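Local coordinates for protein prephenate dehydrogenase (Corynebacterium glutamicum ATCC 13032, PDB 3KTD) that probably catalyses the NAD(P)+-dependent oxidative decarboxylation of prephenate to 4-hydroxyphenylpyruvate, a step towards tyrosine, at residues 8-13 with 66-71; 23-28 with 135-140; 35-40 with 56-61; 117-122 with 161-166; 150-155 with 185-190. All coordinates share one frame; numbering follows the deposited sequence.

How the interactions relate
Interaction 1 joins the first strand, 11-14, to the start of strand 71-74 and closes a loop of about fifty residues. Interaction 3 lies wholly within that loop and ties the end of strand 34-37 to the start of helix 58-67. Interaction 2 opens on helix 18-29, also encloses interaction 3, and crosses interaction 1 before it closes on the 135-140 loop. Interaction 4 opens inside interaction 2 and crosses it, joining strand 120-125 to helix 162-177. Interaction 5 crosses interaction 4 and runs from the loop after strand 146-149 to helix 187-214. Interactions 4 and 5 touch, with centres about 13 Å apart.

Interaction 1 of 5, residues 8-13 with 66-71; sequences SRPVCI and AAEDAL
Val11 and Leu71 form a parallel beta bridge, held by Leu71 N donating to Pro10 O at 3.0 Å and by Cys12 N donating to Leu71 O at 2.7 Å. The side chains of Val11 and Leu71 share one face of the sheet and pack on helix 162-177. Ala70 CB touches both neighbours of Val11: it lies 4.1 Å from Pro10 CG and 3.8 Å from Cys12 CB. Glu68, just past helix 58-67, sets its carboxylate beside the proline ring, with OE1 3.7 Å from Pro10 CG. Arg9 is extended from CG to NE and runs past the carbonyl of Asp69. Its NE forms a salt bridge to Asp69 OD2 at 3.0 Å. The hydrogen bond is weak and bent, and the guanidinium and carboxylate planes stand 62° apart. Water 1 completes the link at the guanidinium edge, accepting from Arg9 NH2 and donating to Asp69 OD1. The far nitrogen, Arg9 NH1, pairs with Asp170 and also bonds Ser166. The chain here leaves helix 58-67 and enters strand 71-74, on the side of strand 11-14 away from strand 34-37. This pairing of the first and fourth strands, in the order 3-2-1-4, is the central switch point of a Rossmann fold.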
# COMPACT_ATOMS: atom_id res chain seq x y z
N SER A 8 -14.97 -1.45 36.27
CA SER A 8 -15.08 -1.31 37.73
C SER A 8 -14.20 -0.21 38.33
O SER A 8 -14.32 0.09 39.52
CB SER A 8 -14.72 -2.63 38.40
OG SER A 8 -13.32 -2.79 38.47
N ARG A 9 -13.30 0.37 37.54
CA ARG A 9 -12.41 1.43 38.01
C ARG A 9 -12.52 2.65 37.12
O ARG A 9 -12.81 2.52 35.93
CB ARG A 9 -10.96 0.97 37.96
CG ARG A 9 -10.59 -0.18 38.86
CD ARG A 9 -9.18 -0.64 38.55
NE ARG A 9 -8.63 -1.56 39.55
CZ ARG A 9 -8.88 -2.87 39.61
NH1 ARG A 9 -9.69 -3.46 38.74
NH2 ARG A 9 -8.32 -3.59 40.57
N PRO A 10 -12.26 3.85 37.68
CA PRO A 10 -12.14 5.02 36.81
C PRO A 10 -10.82 4.89 36.02
O PRO A 10 -9.83 4.41 36.58
CB PRO A 10 -12.08 6.18 37.79
CG PRO A 10 -11.55 5.58 39.06
CD PRO A 10 -12.09 4.19 39.10
N VAL A 11 -10.83 5.27 34.74
CA VAL A 11 -9.64 5.17 33.90
C VAL A 11 -8.82 6.46 34.00
O VAL A 11 -9.37 7.55 33.95
CB VAL A 11 -10.00 4.90 32.42
CG1 VAL A 11 -8.76 4.92 31.55
CG2 VAL A 11 -10.69 3.56 32.28
N CYS A 12 -7.50 6.31 34.14
CA CYS A 12 -6.56 7.44 34.25
C CYS A 12 -5.53 7.40 33.10
O CYS A 12 -4.57 6.62 33.15
CB CYS A 12 -5.87 7.40 35.61
SG CYS A 12 -4.64 8.69 35.89
N ILE A 13 -5.71 8.27 32.10
CA ILE A 13 -4.85 8.25 30.89
C ILE A 13 -3.64 9.19 30.99
O ILE A 13 -3.79 10.40 31.14
CB ILE A 13 -5.66 8.62 29.62
CG1 ILE A 13 -6.88 7.72 29.46
CG2 ILE A 13 -4.78 8.49 28.39
CD1 ILE A 13 -7.86 8.19 28.43
N ALA A 66 -3.95 6.93 42.53
CA ALA A 66 -3.71 6.01 43.64
C ALA A 66 -4.87 6.06 44.63
O ALA A 66 -5.28 5.03 45.14
CB ALA A 66 -2.40 6.32 44.34
N ALA A 67 -5.39 7.25 44.88
CA ALA A 67 -6.52 7.41 45.81
C ALA A 67 -7.79 6.70 45.33
O ALA A 67 -8.54 6.20 46.16
CB ALA A 67 -6.81 8.88 46.05
N GLU A 68 -8.01 6.66 44.01
CA GLU A 68 -9.23 6.06 43.43
C GLU A 68 -9.05 4.65 42.84
O GLU A 68 -9.98 4.12 42.23
CB GLU A 68 -9.78 6.99 42.33
CG GLU A 68 -10.11 8.42 42.78
CD GLU A 68 -10.62 9.32 41.65
OE1 GLU A 68 -10.78 8.85 40.50
OE2 GLU A 68 -10.88 10.52 41.92
N ASP A 69 -7.88 4.05 43.04
CA ASP A 69 -7.53 2.76 42.42
C ASP A 69 -7.85 2.75 40.91
O ASP A 69 -8.45 1.81 40.39
CB ASP A 69 -8.22 1.58 43.12
CG ASP A 69 -7.68 0.21 42.64
OD1 ASP A 69 -6.44 0.04 42.52
OD2 ASP A 69 -8.51 -0.70 42.38
N ALA A 70 -7.43 3.80 40.21
CA ALA A 70 -7.74 3.92 38.79
C ALA A 70 -6.88 3.00 37.95
O ALA A 70 -5.74 2.69 38.31
CB ALA A 70 -7.53 5.36 38.31
N LEU A 71 -7.45 2.56 36.83
CA LEU A 71 -6.68 1.82 35.85
C LEU A 71 -5.88 2.89 35.11
O LEU A 71 -6.47 3.82 34.58
CB LEU A 71 -7.59 1.07 34.90
CG LEU A 71 -6.92 0.37 33.72
CD1 LEU A 71 -5.97 -0.71 34.18
CD2 LEU A 71 -7.99 -0.19 32.80
O HOH W 1 -6.20 -2.72 42.34
O HOH W 2 -5.80 0.07 39.88

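Interaction 2 of 5, residues 23-28 with 135-140; sequences LLRDLH and SASMDG
Arg25 and Asp139 cross at about a right angle, and their charged planes are turned 73° apart. They do not form a salt bridge: Asp139 OD2 lies over the root of the arginine, 3.6 Å from Arg25 CB, and stays 4.7 Å from Arg25 NH1. Arg25 CG is anti to its carbonyl carbon, and the chain runs out straight from CG to NE towards Ser137. There Arg25 NE donates to Ser137 OG at 2.8 Å, almost linearly. The hydroxyl lies at the guanidinium edge and practically in its plane. Ser137 OG also bonds Trp134 O, while Arg25 NH1 has a salt bridge to Glu50. Asp26, next along helix 18-29, uses one carboxylate oxygen on the backbone of the loop. Gly140 N donates to Asp26 OD1 at 2.8 Å, with an angle of 171°, and meets its syn lone pair. Water 3 sits between the other oxygen and the loop, 2.6 Å from Asp26 OD2 and 2.7 Å from Met138 O; residue 138 is selenomethionine. The helix and the loop between strands 120-125 and 146-149 are thus joined mainly by polar contacts. Two carboxylates come close here, with Asp26 OD1 4.3 Å from Asp139 OD2. Their mutual repulsion would tend to favour protonation, but the Gly140 N-H and the nearby guanidinium probably offset much of it.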
# COMPACT_ATOMS: atom_id res chain seq x y z
N LEU A 23 -8.96 8.06 23.32
CA LEU A 23 -9.48 7.17 24.34
C LEU A 23 -10.28 7.98 25.36
O LEU A 23 -11.37 7.59 25.73
CB LEU A 23 -8.34 6.41 25.01
CG LEU A 23 -8.70 5.40 26.10
CD1 LEU A 23 -9.44 4.20 25.52
CD2 LEU A 23 -7.44 4.95 26.83
N LEU A 24 -9.74 9.12 25.78
CA LEU A 24 -10.42 9.98 26.74
C LEU A 24 -11.76 10.42 26.18
O LEU A 24 -12.78 10.40 26.88
CB LEU A 24 -9.57 11.21 27.07
CG LEU A 24 -10.17 12.28 28.00
CD1 LEU A 24 -10.14 11.84 29.43
CD2 LEU A 24 -9.43 13.59 27.86
N ARG A 25 -11.75 10.82 24.91
CA ARG A 25 -12.96 11.31 24.25
C ARG A 25 -14.02 10.22 24.14
O ARG A 25 -15.20 10.48 24.43
CB ARG A 25 -12.65 11.87 22.86
CG ARG A 25 -11.92 13.21 22.82
CD ARG A 25 -11.65 13.59 21.36
NE ARG A 25 -11.04 14.90 21.17
CZ ARG A 25 -11.69 16.06 21.25
NH1 ARG A 25 -12.98 16.11 21.55
NH2 ARG A 25 -11.03 17.20 21.06
N ASP A 26 -13.62 9.02 23.70
CA ASP A 26 -14.57 7.92 23.53
C ASP A 26 -15.14 7.44 24.87
O ASP A 26 -16.32 7.10 24.96
CB ASP A 26 -13.95 6.75 22.75
CG ASP A 26 -13.86 7.00 21.25
OD1 ASP A 26 -14.62 7.85 20.72
OD2 ASP A 26 -13.04 6.32 20.58
N LEU A 27 -14.29 7.40 25.90
CA LEU A 27 -14.72 7.00 27.23
C LEU A 27 -15.67 8.01 27.82
O LEU A 27 -16.59 7.64 28.57
CB LEU A 27 -13.52 6.82 28.16
CG LEU A 27 -12.69 5.55 27.97
CD1 LEU A 27 -11.50 5.56 28.91
CD2 LEU A 27 -13.52 4.29 28.17
N HIS A 28 -15.45 9.28 27.50
CA HIS A 28 -16.29 10.37 27.99
C HIS A 28 -17.64 10.30 27.29
O HIS A 28 -18.68 10.46 27.93
CB HIS A 28 -15.62 11.72 27.74
CG HIS A 28 -16.31 12.88 28.37
ND1 HIS A 28 -16.21 13.16 29.72
CD2 HIS A 28 -17.06 13.87 27.84
CE1 HIS A 28 -16.90 14.25 30.00
NE2 HIS A 28 -17.42 14.71 28.87
N SER A 135 -4.39 17.79 19.62
CA SER A 135 -5.19 18.15 18.46
C SER A 135 -5.41 16.96 17.53
O SER A 135 -6.29 16.99 16.68
CB SER A 135 -4.55 19.32 17.69
OG SER A 135 -3.34 18.94 17.06
N ALA A 136 -4.60 15.92 17.69
CA ALA A 136 -4.72 14.69 16.91
C ALA A 136 -5.88 13.78 17.35
O ALA A 136 -6.25 12.86 16.63
CB ALA A 136 -3.41 13.91 16.97
N SER A 137 -6.44 14.04 18.53
CA SER A 137 -7.48 13.19 19.09
C SER A 137 -8.81 13.31 18.36
O SER A 137 -9.23 14.41 18.01
CB SER A 137 -7.69 13.50 20.57
OG SER A 137 -8.24 14.78 20.76
N MSE A 138 -9.49 12.18 18.18
CA MSE A 138 -10.78 12.15 17.48
C MSE A 138 -11.77 11.21 18.15
O MSE A 138 -11.47 10.57 19.16
CB MSE A 138 -10.56 11.75 16.03
CG MSE A 138 -9.84 10.43 15.87
SE MSE A 138 -9.24 10.15 14.05
CE MSE A 138 -8.64 11.97 13.60
N ASP A 139 -12.98 11.14 17.58
CA ASP A 139 -14.03 10.24 18.07
C ASP A 139 -14.08 8.96 17.25
O ASP A 139 -13.78 8.95 16.06
CB ASP A 139 -15.39 10.94 18.02
CG ASP A 139 -15.50 12.08 19.03
OD1 ASP A 139 -16.31 13.00 18.80
OD2 ASP A 139 -14.80 12.06 20.04
N GLY A 140 -14.43 7.86 17.91
CA GLY A 140 -14.60 6.57 17.25
C GLY A 140 -13.40 6.01 16.51
O GLY A 140 -13.57 5.28 15.55
O HOH W 3 -11.50 7.85 19.14

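Interaction 3 of 5, residues 35-40 with 56-61; sequences FGYNRS and ADLEAT
Leu58 packs over one face of the Tyr37 ring, with Leu58 CD1 3.9 Å from the ring centroid and 26° off the normal. This CH-pi contact is the centre of the tight side. No hydrogen bond crosses anywhere between 35-40 and 56-61. Tyr37 CG is anti to the backbone N (chi1 155°), which carries the ring out over the start of helix 58-67. The backbone of Ala56 meets the ring edge, its O lying 3.5 Å from Tyr37 CE1. Thr61 touches both aromatic residues. Its OG1 faces Tyr37 CB, and its methyl CG2 lies 3.9 Å from Phe35 CE2. The same hydroxyl donates to Asp57 O, which also accepts the helical bond from Thr61 N. Arg64 adds a cation-pi contact to Phe35. Asp57 is the N-cap of the helix: its OD1 accepts from Ala60 N at 3.1 Å. Tyr37 ends the second strand of the Rossmann fold. In many dehydrogenases of this fold the adenosine ribose of the cofactor lies near the end of that strand, and the Tyr37 end corresponds to that place. This end is the loose side, more open to solvent. Ala56 CA makes a CA-H...O contact to Asn38 O at 3.1 Å, and its CB lies against the Arg39 carbonyl. Asn38 OD1 turns back to accept from Ser40 N at 3.1 Å, forming an Asx turn. Ser40 OG then caps Gly43 N in the next helix. Arg39 is exposed and brings its guanidinium face to Tyr37 OH, 4.0 Å from the plane.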
# COMPACT_ATOMS: atom_id res chain seq x y z
N PHE A 35 -10.19 10.47 33.50
CA PHE A 35 -9.42 11.71 33.61
C PHE A 35 -7.99 11.45 33.12
O PHE A 35 -7.60 10.30 32.96
CB PHE A 35 -9.46 12.26 35.05
CG PHE A 35 -8.78 11.39 36.07
CD1 PHE A 35 -9.34 10.19 36.48
CD2 PHE A 35 -7.59 11.79 36.66
CE1 PHE A 35 -8.71 9.39 37.43
CE2 PHE A 35 -6.96 11.00 37.61
CZ PHE A 35 -7.52 9.80 38.00
N GLY A 36 -7.22 12.49 32.86
CA GLY A 36 -5.88 12.27 32.30
C GLY A 36 -4.89 13.41 32.43
O GLY A 36 -5.20 14.48 32.95
N TYR A 37 -3.68 13.14 31.95
CA TYR A 37 -2.57 14.07 32.05
C TYR A 37 -1.94 14.33 30.69
O TYR A 37 -1.69 13.39 29.92
CB TYR A 37 -1.53 13.52 33.04
CG TYR A 37 -0.11 14.00 32.84
CD1 TYR A 37 0.27 15.29 33.20
CD2 TYR A 37 0.85 13.16 32.30
CE1 TYR A 37 1.58 15.73 33.02
CE2 TYR A 37 2.16 13.59 32.12
CZ TYR A 37 2.51 14.89 32.48
OH TYR A 37 3.81 15.32 32.28
N ASN A 38 -1.72 15.61 30.40
CA ASN A 38 -0.98 16.06 29.23
C ASN A 38 0.15 16.92 29.77
O ASN A 38 -0.09 17.77 30.63
CB ASN A 38 -1.89 16.90 28.32
CG ASN A 38 -1.24 17.22 26.96
OD1 ASN A 38 -0.04 17.06 26.78
ND2 ASN A 38 -2.05 17.68 26.01
N ARG A 39 1.38 16.69 29.31
CA ARG A 39 2.52 17.49 29.76
C ARG A 39 2.32 18.96 29.38
O ARG A 39 2.58 19.85 30.18
CB ARG A 39 3.83 16.99 29.16
CG ARG A 39 5.08 17.67 29.72
CD ARG A 39 6.34 17.18 29.00
NE ARG A 39 6.47 15.72 29.08
CZ ARG A 39 7.10 15.05 30.05
NH1 ARG A 39 7.68 15.70 31.07
NH2 ARG A 39 7.15 13.73 30.01
N SER A 40 1.86 19.17 28.14
CA SER A 40 1.55 20.49 27.61
C SER A 40 0.51 21.23 28.45
O SER A 40 -0.63 20.80 28.55
CB SER A 40 1.02 20.34 26.18
OG SER A 40 0.56 21.57 25.65
N ALA A 56 -2.00 18.98 33.97
CA ALA A 56 -0.63 18.98 33.47
C ALA A 56 0.33 18.73 34.63
O ALA A 56 1.54 18.91 34.50
CB ALA A 56 -0.31 20.30 32.75
N ASP A 57 -0.24 18.28 35.74
CA ASP A 57 0.48 18.01 36.98
C ASP A 57 0.55 16.48 37.16
O ASP A 57 -0.37 15.86 37.69
CB ASP A 57 -0.27 18.68 38.13
CG ASP A 57 0.47 18.61 39.45
OD1 ASP A 57 1.41 17.80 39.57
OD2 ASP A 57 0.09 19.37 40.38
N LEU A 58 1.66 15.88 36.72
CA LEU A 58 1.81 14.42 36.79
C LEU A 58 1.76 13.87 38.21
O LEU A 58 1.14 12.84 38.46
CB LEU A 58 3.11 13.98 36.12
CG LEU A 58 3.33 12.46 36.11
CD1 LEU A 58 2.27 11.73 35.29
CD2 LEU A 58 4.69 12.17 35.58
N GLU A 59 2.43 14.55 39.14
CA GLU A 59 2.42 14.11 40.54
C GLU A 59 0.99 14.11 41.10
O GLU A 59 0.59 13.17 41.79
CB GLU A 59 3.32 14.99 41.42
CG GLU A 59 3.63 14.35 42.78
CD GLU A 59 4.05 15.34 43.86
OE1 GLU A 59 3.89 16.56 43.67
OE2 GLU A 59 4.51 14.87 44.94
N ALA A 60 0.23 15.17 40.80
CA ALA A 60 -1.14 15.29 41.31
C ALA A 60 -2.04 14.22 40.73
O ALA A 60 -2.85 13.63 41.45
CB ALA A 60 -1.70 16.67 41.02
N THR A 61 -1.88 13.95 39.43
CA THR A 61 -2.70 12.95 38.75
C THR A 61 -2.49 11.57 39.34
O THR A 61 -3.45 10.86 39.63
CB THR A 61 -2.40 12.89 37.24
OG1 THR A 61 -2.69 14.16 36.64
CG2 THR A 61 -3.25 11.82 36.56

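Interaction 4 of 5, residues 117-122 with 161-166; sequences QHRYVG and NSTWIS
Tyr120 O accepts from the indole nitrogen Trp164 NE1 at 2.8 Å, the shortest polar bond between the two segments. The N-H...O angle is 157°. The oxygen lies close to the indole plane, but the donor comes from above the carbonyl plane, 40° out of it. Trp164 CG is anti to its backbone N, and this swings the ring from helix 162-177 to the strand. A second carbonyl meets the same indole edge: His118 O lies 3.6 Å from Trp164 CD1. Val121 CG2 packs obliquely against the indole, 3.8 Å from Trp164 NE1 and almost as near CZ2. Trp168, one turn on, meets the Trp164 ring and also touches Val121. Arg119 starts away from the helix, but a bend at chi2 brings its guanidinium back beside it. Arg119 NH1 donates to His118 O at 2.9 Å, again from above the carbonyl plane. It also makes a weak bond to Thr163 OG1 at 3.2 Å, bent to 127°. Arg119 NH2 is held by Asn94 OD1. Thr163 OG1 in turn donates to Asn161 OD1 at 2.7 Å. Asn161 is the N-cap of the helix, and the same OD1 weakly accepts from Thr163 N. The contact thus joins the start of helix 162-177 to the beginning of strand 120-125 of the Rossmann sheet. The buried indole N-H is satisfied by a backbone carbonyl. The threonine hydroxyl gives its proton to the cap residue and takes the weak arginine bond on its oxygen, so it links the cap to Arg119.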
# COMPACT_ATOMS: atom_id res chain seq x y z
N GLN A 117 5.00 -6.66 37.33
CA GLN A 117 4.18 -7.61 36.57
C GLN A 117 2.88 -8.03 37.25
O GLN A 117 1.94 -8.44 36.59
CB GLN A 117 4.98 -8.83 36.10
CG GLN A 117 5.64 -9.67 37.18
CD GLN A 117 7.02 -9.18 37.52
OE1 GLN A 117 7.29 -7.99 37.49
NE2 GLN A 117 7.91 -10.10 37.87
N HIS A 118 2.80 -7.92 38.57
CA HIS A 118 1.56 -8.25 39.28
C HIS A 118 0.47 -7.19 39.09
O HIS A 118 -0.67 -7.42 39.48
CB HIS A 118 1.84 -8.53 40.77
CG HIS A 118 2.62 -9.79 41.02
ND1 HIS A 118 3.99 -9.80 41.18
CD2 HIS A 118 2.23 -11.08 41.10
CE1 HIS A 118 4.41 -11.04 41.37
NE2 HIS A 118 3.35 -11.84 41.32
N ARG A 119 0.79 -6.05 38.48
CA ARG A 119 -0.20 -4.98 38.26
C ARG A 119 -0.36 -4.53 36.79
O ARG A 119 -1.08 -3.57 36.52
CB ARG A 119 0.19 -3.76 39.10
CG ARG A 119 0.12 -3.99 40.60
CD ARG A 119 -1.32 -4.05 41.07
NE ARG A 119 -1.42 -4.44 42.48
CZ ARG A 119 -1.62 -5.68 42.92
NH1 ARG A 119 -1.79 -6.70 42.08
NH2 ARG A 119 -1.67 -5.90 44.23
N TYR A 120 0.26 -5.24 35.86
CA TYR A 120 0.35 -4.83 34.46
C TYR A 120 -0.44 -5.70 33.49
O TYR A 120 -0.41 -6.93 33.59
CB TYR A 120 1.82 -4.85 34.03
CG TYR A 120 2.07 -4.65 32.54
CD1 TYR A 120 1.75 -3.45 31.91
CD2 TYR A 120 2.69 -5.63 31.79
CE1 TYR A 120 2.01 -3.26 30.56
CE2 TYR A 120 2.96 -5.45 30.45
CZ TYR A 120 2.62 -4.26 29.84
OH TYR A 120 2.87 -4.10 28.51
N VAL A 121 -1.13 -5.06 32.57
CA VAL A 121 -1.73 -5.77 31.45
C VAL A 121 -1.36 -5.05 30.16
O VAL A 121 -1.79 -3.93 29.90
CB VAL A 121 -3.24 -5.88 31.58
CG1 VAL A 121 -3.78 -6.71 30.39
CG2 VAL A 121 -3.61 -6.52 32.93
N GLY A 122 -0.54 -5.71 29.35
CA GLY A 122 -0.13 -5.14 28.08
C GLY A 122 -1.31 -4.95 27.15
O GLY A 122 -2.25 -5.75 27.14
N ASN A 161 -2.51 -13.58 41.29
CA ASN A 161 -3.75 -13.94 41.98
C ASN A 161 -4.95 -13.16 41.40
O ASN A 161 -4.82 -12.54 40.35
CB ASN A 161 -3.59 -13.70 43.49
CG ASN A 161 -3.45 -12.23 43.85
OD1 ASN A 161 -3.48 -11.36 42.97
ND2 ASN A 161 -3.28 -11.95 45.13
N SER A 162 -6.09 -13.19 42.09
CA SER A 162 -7.33 -12.61 41.57
C SER A 162 -7.28 -11.11 41.25
O SER A 162 -7.98 -10.64 40.35
CB SER A 162 -8.49 -12.88 42.54
OG SER A 162 -8.43 -12.01 43.66
N THR A 163 -6.47 -10.35 41.99
CA THR A 163 -6.37 -8.91 41.75
C THR A 163 -5.88 -8.64 40.32
O THR A 163 -6.36 -7.71 39.67
CB THR A 163 -5.47 -8.21 42.78
OG1 THR A 163 -4.15 -8.78 42.72
CG2 THR A 163 -6.02 -8.36 44.20
N TRP A 164 -4.96 -9.47 39.82
CA TRP A 164 -4.48 -9.33 38.44
C TRP A 164 -5.60 -9.65 37.46
O TRP A 164 -5.76 -8.96 36.47
CB TRP A 164 -3.26 -10.20 38.13
CG TRP A 164 -2.72 -9.90 36.75
CD1 TRP A 164 -1.80 -8.94 36.43
CD2 TRP A 164 -3.10 -10.51 35.51
NE1 TRP A 164 -1.57 -8.94 35.07
CE2 TRP A 164 -2.36 -9.89 34.49
CE3 TRP A 164 -4.00 -11.53 35.18
CZ2 TRP A 164 -2.49 -10.25 33.14
CZ3 TRP A 164 -4.13 -11.89 33.84
CH2 TRP A 164 -3.38 -11.24 32.84
N ILE A 165 -6.35 -10.71 37.73
CA ILE A 165 -7.48 -11.06 36.86
C ILE A 165 -8.44 -9.87 36.79
O ILE A 165 -8.99 -9.58 35.73
CB ILE A 165 -8.20 -12.36 37.34
CG1 ILE A 165 -7.26 -13.57 37.22
CG2 ILE A 165 -9.46 -12.61 36.52
CD1 ILE A 165 -7.83 -14.90 37.71
N SER A 166 -8.62 -9.17 37.91
CA SER A 166 -9.50 -8.01 37.97
C SER A 166 -9.02 -6.83 37.12
O SER A 166 -9.83 -6.11 36.53
CB SER A 166 -9.66 -7.57 39.43
OG SER A 166 -10.27 -6.30 39.53

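Interaction 5 of 5, residues 150-155 with 185-190; sequences TFDQLF and SRVGPH
Arg186 lays its aliphatic chain over the Phe151 ring, with Arg186 CG 4.1 Å from the ring centroid. The chain bends at chi3; the guanidinium plane ends 11° from that of the ring but does not stack on it, since CG is what covers the face. Its charge is not used on Asp152, whose OD2 stays 5.6 Å from Arg186 NE. It goes instead to Glu332 in helix 324-334. Asp152 bonds the backbone at the start of helix 187-214. Val187 N donates to Asp152 OD2 at 2.9 Å, nearly linearly at 174°, on the syn lone pair. The carboxylate also lies against the side chains of Arg186 and Val187. Ser185 contributes mostly backbone. Its N meets the edge of the aromatic ring, 3.3 Å from Phe151 CE1, and its O receives a CA-H...O contact from Thr150 CA at 3.2 Å. Ser185 OG donates to Arg186 O at 2.8 Å, which also accepts from His190 N. Ser185 also packs on Leu218 of the second subunit. The site is a domain junction, where the last strand of the Rossmann sheet, 181-184, passes into the long helix that leads into the helical dimerization domain of prephenate dehydrogenases.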
# COMPACT_ATOMS: atom_id res chain seq x y z
N THR A 150 -2.86 -8.43 26.37
CA THR A 150 -2.00 -9.54 26.73
C THR A 150 -2.47 -10.31 27.96
O THR A 150 -3.38 -9.87 28.67
CB THR A 150 -0.57 -9.07 26.96
OG1 THR A 150 -0.57 -8.10 28.02
CG2 THR A 150 -0.00 -8.45 25.69
N PHE A 151 -1.85 -11.46 28.18
CA PHE A 151 -2.18 -12.35 29.29
C PHE A 151 -1.01 -13.29 29.64
O PHE A 151 -1.23 -14.42 30.06
CB PHE A 151 -3.44 -13.18 28.95
CG PHE A 151 -3.29 -14.08 27.75
CD1 PHE A 151 -3.52 -13.61 26.46
CD2 PHE A 151 -2.94 -15.42 27.90
CE1 PHE A 151 -3.39 -14.45 25.36
CE2 PHE A 151 -2.81 -16.26 26.80
CZ PHE A 151 -3.03 -15.77 25.53
N ASP A 152 0.22 -12.82 29.51
CA ASP A 152 1.38 -13.68 29.75
C ASP A 152 1.45 -14.20 31.19
O ASP A 152 1.86 -15.34 31.42
CB ASP A 152 2.70 -12.96 29.42
CG ASP A 152 2.75 -12.46 27.99
OD1 ASP A 152 2.08 -11.44 27.70
OD2 ASP A 152 3.47 -13.07 27.17
N GLN A 153 1.04 -13.35 32.14
CA GLN A 153 1.09 -13.70 33.56
C GLN A 153 0.37 -15.01 33.90
O GLN A 153 0.73 -15.68 34.86
CB GLN A 153 0.51 -12.56 34.43
CG GLN A 153 1.41 -11.32 34.58
CD GLN A 153 1.22 -10.30 33.46
OE1 GLN A 153 0.93 -10.67 32.32
NE2 GLN A 153 1.41 -9.03 33.78
N LEU A 154 -0.64 -15.37 33.10
CA LEU A 154 -1.36 -16.62 33.31
C LEU A 154 -0.59 -17.86 32.89
O LEU A 154 -0.92 -18.94 33.35
CB LEU A 154 -2.70 -16.60 32.56
CG LEU A 154 -3.70 -15.54 33.00
CD1 LEU A 154 -4.91 -15.58 32.09
CD2 LEU A 154 -4.11 -15.71 34.47
N PHE A 155 0.41 -17.72 32.02
CA PHE A 155 1.14 -18.90 31.48
C PHE A 155 2.67 -18.90 31.61
O PHE A 155 3.31 -19.85 31.18
CB PHE A 155 0.78 -19.12 30.01
CG PHE A 155 -0.63 -19.53 29.81
CD1 PHE A 155 -0.99 -20.88 29.84
CD2 PHE A 155 -1.63 -18.58 29.63
CE1 PHE A 155 -2.30 -21.27 29.67
CE2 PHE A 155 -2.95 -18.96 29.46
CZ PHE A 155 -3.29 -20.31 29.48
N SER A 185 -3.34 -11.95 23.15
CA SER A 185 -2.08 -12.51 22.67
C SER A 185 -0.98 -12.39 23.71
O SER A 185 -0.93 -11.42 24.44
CB SER A 185 -1.64 -11.81 21.38
OG SER A 185 -0.35 -12.25 20.97
N ARG A 186 -0.10 -13.37 23.77
CA ARG A 186 1.10 -13.23 24.60
C ARG A 186 2.08 -12.36 23.82
O ARG A 186 1.86 -12.07 22.63
CB ARG A 186 1.70 -14.59 24.94
CG ARG A 186 0.85 -15.36 25.93
CD ARG A 186 1.20 -16.83 25.98
NE ARG A 186 1.00 -17.49 24.69
CZ ARG A 186 1.10 -18.80 24.48
NH1 ARG A 186 1.39 -19.62 25.48
NH2 ARG A 186 0.91 -19.30 23.28
N VAL A 187 3.16 -11.96 24.49
CA VAL A 187 4.11 -11.01 23.89
C VAL A 187 4.88 -11.51 22.66
O VAL A 187 5.15 -10.75 21.75
CB VAL A 187 5.12 -10.48 24.93
CG1 VAL A 187 4.39 -9.72 26.02
CG2 VAL A 187 5.95 -11.62 25.50
N GLY A 188 5.24 -12.79 22.65
CA GLY A 188 6.03 -13.37 21.56
C GLY A 188 5.25 -13.51 20.26
O GLY A 188 5.71 -13.07 19.21
N PRO A 189 4.07 -14.16 20.33
CA PRO A 189 3.19 -14.29 19.18
C PRO A 189 2.78 -12.94 18.60
O PRO A 189 2.65 -12.80 17.39
CB PRO A 189 1.98 -15.01 19.77
CG PRO A 189 2.56 -15.84 20.85
CD PRO A 189 3.59 -14.96 21.47
N HIS A 190 2.59 -11.95 19.47
CA HIS A 190 2.23 -10.60 19.03
C HIS A 190 3.36 -9.90 18.27
O HIS A 190 3.13 -9.34 17.19
CB HIS A 190 1.86 -9.72 20.22
CG HIS A 190 1.69 -8.28 19.87
ND1 HIS A 190 2.76 -7.40 19.81
CD2 HIS A 190 0.59 -7.56 19.56
CE1 HIS A 190 2.31 -6.20 19.49
NE2 HIS A 190 1.00 -6.26 19.33